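Local coordinates for protein extracellular ligand-binding receptor (Desulfohalobium retbaense DSM 5692, PDB 5ERE) that probably senses small molecules outside the cell, binding 2-oxo-4-methylpentanoic acid in a leucine-binding-protein-like domain and cytosine in a tandem PAS sensor, at residues V110-Y122 / L138-F150. Numbering follows the deposited sequence.
Sequences VGVQQEQEQLAAY and LGSSWIRMLEDRF. With COI (2-oxo-4-methylpentanoic acid), chain B; EDO (1,2-ethanediol), chain G.
Val112 lays CG1 over one face of the Trp142 indole in a CH-pi contact, 3.7 Å from the centroid of the five-membered ring and 6° off its normal. At the indole edge runs the extended side chain of Glu115: CG lies in the ring plane, as does Leu138 CD1, and OE1 comes within 3.5 Å of CZ2, the carboxylate plane turned 79° from the ring. The other carboxylate oxygen, OE2, is held by Thr230 and the backbone N of Arg210, a residue of the pocket for 2-oxo-4-methylpentanoic acid (ketoleucine). Leu119 CD2 approaches Trp142 CZ3 obliquely at 3.6 Å. At the far end, the Phe150 ring has Arg149 CG over one face, towards the rim, and Ala120 O at its edge, 3.8 Å from CZ; CZ in turn covers the centre of one face of the Arg149 guanidinium.

Between these rings, Gln116 is a knob among Trp142, Met145, Leu146 and Arg149. Its CG, anti to the backbone N, meets CB of selenomethionine Met145 at 3.7 Å. A bend at chi2 then turns the amide along helix 138-149, where NE2 is buried against Arg149 CB and Leu146 CD2 and finds no polar partner. Met145 CG lies 3.7 Å from Val112 CG1; the bend beyond it brings SE and CE back towards Gln113, CE ending near Gln113 N, which donates to a bound ethanediol.

The helices run in the same general sense, their axes 10.3 Å apart at closest approach and crossing at -46°, with knobs-into-holes packing. Leu138 lines the ligand pocket, CD1 near the ketoleucine carboxylate. Both helices pack on the mixed sheet of the periplasmic-binding-protein domain: helix 138-149 through Ile143, Leu146 and Phe150 on strand 129-134, helix 112-122 through Leu119 on strands 205-208 and 304-314.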
loop_
_atom_site.group_PDB
_atom_site.type_symbol
_atom_site.label_atom_id
_atom_site.label_comp_id
_atom_site.label_asym_id
_atom_site.label_seq_id
_atom_site.Cartn_x
_atom_site.Cartn_y
_atom_site.Cartn_z
ATOM N N VAL A 110 0.546 8.529 8.569
ATOM C CA VAL A 110 0.182 7.203 8.107
ATOM C C VAL A 110 0.845 6.150 8.998
ATOM O O VAL A 110 2.020 6.256 9.347
ATOM C CB VAL A 110 0.561 6.981 6.631
ATOM C CG1 VAL A 110 0.461 5.505 6.239
ATOM C CG2 VAL A 110 -0.359 7.794 5.713
ATOM N N GLY A 111 0.066 5.132 9.345
ATOM C CA GLY A 111 0.513 4.104 10.266
ATOM C C GLY A 111 1.571 3.106 9.797
ATOM O O GLY A 111 1.760 2.878 8.605
ATOM N N VAL A 112 2.240 2.475 10.759
ATOM C CA VAL A 112 3.229 1.407 10.459
ATOM C C VAL A 112 2.647 0.314 9.557
ATOM O O VAL A 112 3.268 -0.079 8.576
ATOM C CB VAL A 112 3.770 0.746 11.764
ATOM C CG1 VAL A 112 4.778 -0.375 11.444
ATOM C CG2 VAL A 112 4.438 1.781 12.607
ATOM N N GLN A 113 1.420 -0.103 9.828
ATOM C CA GLN A 113 0.814 -1.195 9.072
ATOM C C GLN A 113 0.744 -0.889 7.592
ATOM O O GLN A 113 1.124 -1.716 6.753
ATOM C CB GLN A 113 -0.603 -1.509 9.556
ATOM C CG GLN A 113 -1.135 -2.790 8.893
ATOM C CD GLN A 113 -2.482 -3.240 9.414
ATOM O OE1 GLN A 113 -2.797 -3.064 10.588
ATOM N NE2 GLN A 113 -3.285 -3.833 8.539
ATOM N N GLN A 114 0.279 0.318 7.273
ATOM C CA GLN A 114 0.127 0.688 5.879
ATOM C C GLN A 114 1.492 0.785 5.229
ATOM O O GLN A 114 1.675 0.269 4.152
ATOM C CB GLN A 114 -0.625 2.029 5.720
ATOM N N GLU A 115 2.428 1.464 5.886
ATOM C CA GLU A 115 3.735 1.710 5.308
ATOM C C GLU A 115 4.492 0.378 5.163
ATOM O O GLU A 115 5.196 0.151 4.170
ATOM C CB GLU A 115 4.557 2.706 6.159
ATOM C CG GLU A 115 5.910 3.037 5.513
ATOM C CD GLU A 115 6.736 4.063 6.268
ATOM O OE1 GLU A 115 6.365 4.433 7.397
ATOM O OE2 GLU A 115 7.775 4.511 5.721
ATOM N N GLN A 116 4.310 -0.508 6.142
ATOM C CA GLN A 116 4.928 -1.858 6.118
ATOM C C GLN A 116 4.449 -2.720 4.929
ATOM O O GLN A 116 5.261 -3.374 4.253
ATOM C CB GLN A 116 4.631 -2.583 7.437
ATOM C CG GLN A 116 5.513 -3.799 7.659
ATOM C CD GLN A 116 5.037 -5.014 6.889
ATOM O OE1 GLN A 116 3.829 -5.288 6.809
ATOM N NE2 GLN A 116 5.987 -5.737 6.285
ATOM N N GLU A 117 3.143 -2.671 4.650
ATOM C CA GLU A 117 2.549 -3.346 3.483
ATOM C C GLU A 117 3.209 -2.911 2.171
ATOM O O GLU A 117 3.408 -3.716 1.260
ATOM C CB GLU A 117 1.052 -3.054 3.392
ATOM C CG GLU A 117 0.141 -4.170 3.880
ATOM C CD GLU A 117 -1.198 -3.655 4.387
ATOM O OE1 GLU A 117 -1.867 -2.829 3.689
ATOM O OE2 GLU A 117 -1.563 -4.077 5.508
ATOM N N GLN A 118 3.537 -1.631 2.068
ATOM C CA GLN A 118 4.173 -1.138 0.856
ATOM C C GLN A 118 5.656 -1.556 0.806
ATOM O O GLN A 118 6.139 -2.022 -0.227
ATOM C CB GLN A 118 4.023 0.375 0.762
ATOM C CG GLN A 118 2.522 0.791 0.651
ATOM C CD GLN A 118 2.319 2.255 0.315
ATOM O OE1 GLN A 118 1.829 3.049 1.148
ATOM N NE2 GLN A 118 2.684 2.626 -0.914
ATOM N N LEU A 119 6.376 -1.352 1.908
ATOM C CA LEU A 119 7.784 -1.699 1.968
ATOM C C LEU A 119 7.998 -3.196 1.654
ATOM O O LEU A 119 9.000 -3.558 1.037
ATOM C CB LEU A 119 8.359 -1.342 3.352
ATOM C CG LEU A 119 9.851 -1.596 3.629
ATOM C CD1 LEU A 119 10.737 -0.692 2.815
ATOM C CD2 LEU A 119 10.156 -1.396 5.109
ATOM N N ALA A 120 7.024 -4.027 2.024
ATOM C CA ALA A 120 7.070 -5.472 1.786
ATOM C C ALA A 120 7.179 -5.839 0.314
ATOM O O ALA A 120 7.620 -6.937 -0.003
ATOM C CB ALA A 120 5.816 -6.156 2.390
ATOM N N ALA A 121 6.763 -4.951 -0.582
ATOM C CA ALA A 121 6.857 -5.253 -2.012
ATOM C C ALA A 121 8.300 -5.291 -2.461
ATOM O O ALA A 121 8.631 -5.970 -3.422
ATOM C CB ALA A 121 6.094 -4.228 -2.866
ATOM N N TYR A 122 9.135 -4.503 -1.794
ATOM C CA TYR A 122 10.565 -4.474 -2.083
ATOM C C TYR A 122 11.278 -5.616 -1.349
ATOM O O TYR A 122 12.074 -6.337 -1.943
ATOM C CB TYR A 122 11.148 -3.126 -1.670
ATOM C CG TYR A 122 12.615 -2.955 -1.964
ATOM C CD1 TYR A 122 13.066 -2.870 -3.277
ATOM C CD2 TYR A 122 13.549 -2.847 -0.940
ATOM C CE1 TYR A 122 14.404 -2.701 -3.570
ATOM C CE2 TYR A 122 14.903 -2.694 -1.221
ATOM C CZ TYR A 122 15.321 -2.617 -2.546
ATOM O OH TYR A 122 16.647 -2.448 -2.870
ATOM N N LEU A 138 7.968 2.916 18.169
ATOM C CA LEU A 138 8.031 2.906 16.712
ATOM C C LEU A 138 8.925 1.755 16.239
ATOM O O LEU A 138 8.549 1.000 15.349
ATOM C CB LEU A 138 8.550 4.244 16.144
ATOM C CG LEU A 138 8.633 4.308 14.603
ATOM C CD1 LEU A 138 7.258 4.419 13.941
ATOM C CD2 LEU A 138 9.500 5.465 14.120
ATOM N N GLY A 139 10.122 1.655 16.801
ATOM C CA GLY A 139 11.025 0.565 16.459
ATOM C C GLY A 139 10.369 -0.781 16.701
ATOM O O GLY A 139 10.341 -1.654 15.834
ATOM N N SER A 140 9.797 -0.943 17.879
ATOM C CA SER A 140 9.290 -2.257 18.266
ATOM C C SER A 140 8.083 -2.617 17.394
ATOM O O SER A 140 7.875 -3.773 17.036
ATOM C CB SER A 140 8.936 -2.272 19.753
ATOM O OG SER A 140 7.746 -1.549 19.988
ATOM N N SER A 141 7.299 -1.621 17.005
ATOM C CA SER A 141 6.156 -1.901 16.149
ATOM C C SER A 141 6.595 -2.381 14.764
ATOM O O SER A 141 6.027 -3.326 14.221
ATOM C CB SER A 141 5.264 -0.653 16.039
ATOM O OG SER A 141 4.088 -0.972 15.345
ATOM N N TRP A 142 7.605 -1.727 14.197
ATOM C CA TRP A 142 8.176 -2.141 12.925
ATOM C C TRP A 142 8.805 -3.530 12.999
ATOM O O TRP A 142 8.733 -4.285 12.037
ATOM C CB TRP A 142 9.237 -1.142 12.461
ATOM C CG TRP A 142 8.687 -0.056 11.587
ATOM C CD1 TRP A 142 8.400 1.233 11.950
ATOM C CD2 TRP A 142 8.357 -0.167 10.205
ATOM N NE1 TRP A 142 7.918 1.935 10.864
ATOM C CE2 TRP A 142 7.887 1.097 9.780
ATOM C CE3 TRP A 142 8.427 -1.213 9.274
ATOM C CZ2 TRP A 142 7.469 1.335 8.476
ATOM C CZ3 TRP A 142 8.030 -0.972 7.984
ATOM C CH2 TRP A 142 7.545 0.292 7.595
ATOM N N ILE A 143 9.453 -3.846 14.120
ATOM C CA ILE A 143 10.065 -5.171 14.292
ATOM C C ILE A 143 8.968 -6.227 14.280
ATOM O O ILE A 143 9.041 -7.188 13.517
ATOM C CB ILE A 143 10.903 -5.278 15.605
ATOM C CG1 ILE A 143 12.300 -4.717 15.365
ATOM C CG2 ILE A 143 11.079 -6.748 16.065
ATOM C CD1 ILE A 143 13.061 -4.366 16.611
ATOM N N ARG A 144 7.940 -6.017 15.093
ATOM C CA ARG A 144 6.877 -6.992 15.243
ATOM C C ARG A 144 6.145 -7.186 13.921
ATOM O O ARG A 144 5.644 -8.269 13.647
ATOM C CB ARG A 144 5.905 -6.561 16.346
HETATM N N MSE A 145 6.101 -6.146 13.094
HETATM C CA MSE A 145 5.402 -6.213 11.806
HETATM C C MSE A 145 6.201 -6.983 10.799
HETATM O O MSE A 145 5.670 -7.805 10.050
HETATM C CB MSE A 145 5.156 -4.832 11.236
HETATM C CG MSE A 145 4.168 -4.022 11.991
HETATM SE SE MSE A 145 2.336 -4.274 11.381
HETATM C CE MSE A 145 1.587 -2.913 12.563
ATOM N N LEU A 146 7.483 -6.666 10.757
ATOM C CA LEU A 146 8.361 -7.269 9.802
ATOM C C LEU A 146 8.514 -8.761 10.125
ATOM O O LEU A 146 8.541 -9.599 9.225
ATOM C CB LEU A 146 9.693 -6.537 9.803
ATOM C CG LEU A 146 9.672 -5.210 9.031
ATOM C CD1 LEU A 146 10.912 -4.394 9.322
ATOM C CD2 LEU A 146 9.527 -5.477 7.540
ATOM N N GLU A 147 8.559 -9.081 11.414
ATOM C CA GLU A 147 8.661 -10.471 11.865
ATOM C C GLU A 147 7.436 -11.290 11.500
ATOM O O GLU A 147 7.551 -12.465 11.163
ATOM C CB GLU A 147 8.863 -10.520 13.371
ATOM C CG GLU A 147 10.285 -10.260 13.798
ATOM C CD GLU A 147 10.431 -10.230 15.296
ATOM O OE1 GLU A 147 9.390 -10.228 15.997
ATOM O OE2 GLU A 147 11.581 -10.199 15.765
ATOM N N ASP A 148 6.261 -10.672 11.567
ATOM C CA ASP A 148 5.026 -11.365 11.219
ATOM C C ASP A 148 4.929 -11.616 9.722
ATOM O O ASP A 148 4.377 -12.623 9.281
ATOM C CB ASP A 148 3.816 -10.569 11.684
ATOM C CG ASP A 148 3.655 -10.591 13.189
ATOM O OD1 ASP A 148 4.624 -10.966 13.893
ATOM O OD2 ASP A 148 2.560 -10.232 13.672
ATOM N N ARG A 149 5.478 -10.695 8.948
ATOM C CA ARG A 149 5.337 -10.732 7.502
ATOM C C ARG A 149 6.369 -11.648 6.907
ATOM O O ARG A 149 6.100 -12.356 5.944
ATOM C CB ARG A 149 5.476 -9.323 6.905
ATOM C CG ARG A 149 5.570 -9.288 5.386
ATOM C CD ARG A 149 4.340 -9.876 4.752
ATOM N NE ARG A 149 4.374 -9.820 3.292
ATOM C CZ ARG A 149 5.027 -10.679 2.516
ATOM N NH1 ARG A 149 4.980 -10.552 1.192
ATOM N NH2 ARG A 149 5.720 -11.675 3.061
ATOM N N PHE A 150 7.557 -11.620 7.499
ATOM C CA PHE A 150 8.708 -12.331 6.984
ATOM C C PHE A 150 9.365 -13.270 8.031
ATOM O O PHE A 150 10.552 -13.126 8.349
ATOM C CB PHE A 150 9.722 -11.319 6.487
ATOM C CG PHE A 150 9.267 -10.524 5.298
ATOM C CD1 PHE A 150 9.118 -11.127 4.060
ATOM C CD2 PHE A 150 9.028 -9.155 5.407
ATOM C CE1 PHE A 150 8.717 -10.382 2.943
ATOM C CE2 PHE A 150 8.635 -8.403 4.295
ATOM C CZ PHE A 150 8.481 -9.018 3.067
HETATM C C1 COI B . 7.200 8.330 14.604
HETATM O O1 COI B . 7.081 8.014 15.818
HETATM O O2 COI B . 6.441 7.871 13.715
HETATM C C2 COI B . 8.243 9.331 14.237
HETATM O O3 COI B . 8.414 9.637 13.072
HETATM C C3 COI B . 9.008 9.933 15.391
HETATM C C4 COI B . 10.128 10.769 14.884
HETATM C C5 COI B . 10.455 11.783 15.960
HETATM C C6 COI B . 11.262 9.792 14.606
HETATM C C1 EDO G . -0.828 1.214 12.991
HETATM O O1 EDO G . 0.160 0.471 12.263
HETATM C C2 EDO G . -0.147 1.740 14.239
HETATM O O2 EDO G . -0.506 3.108 14.454
#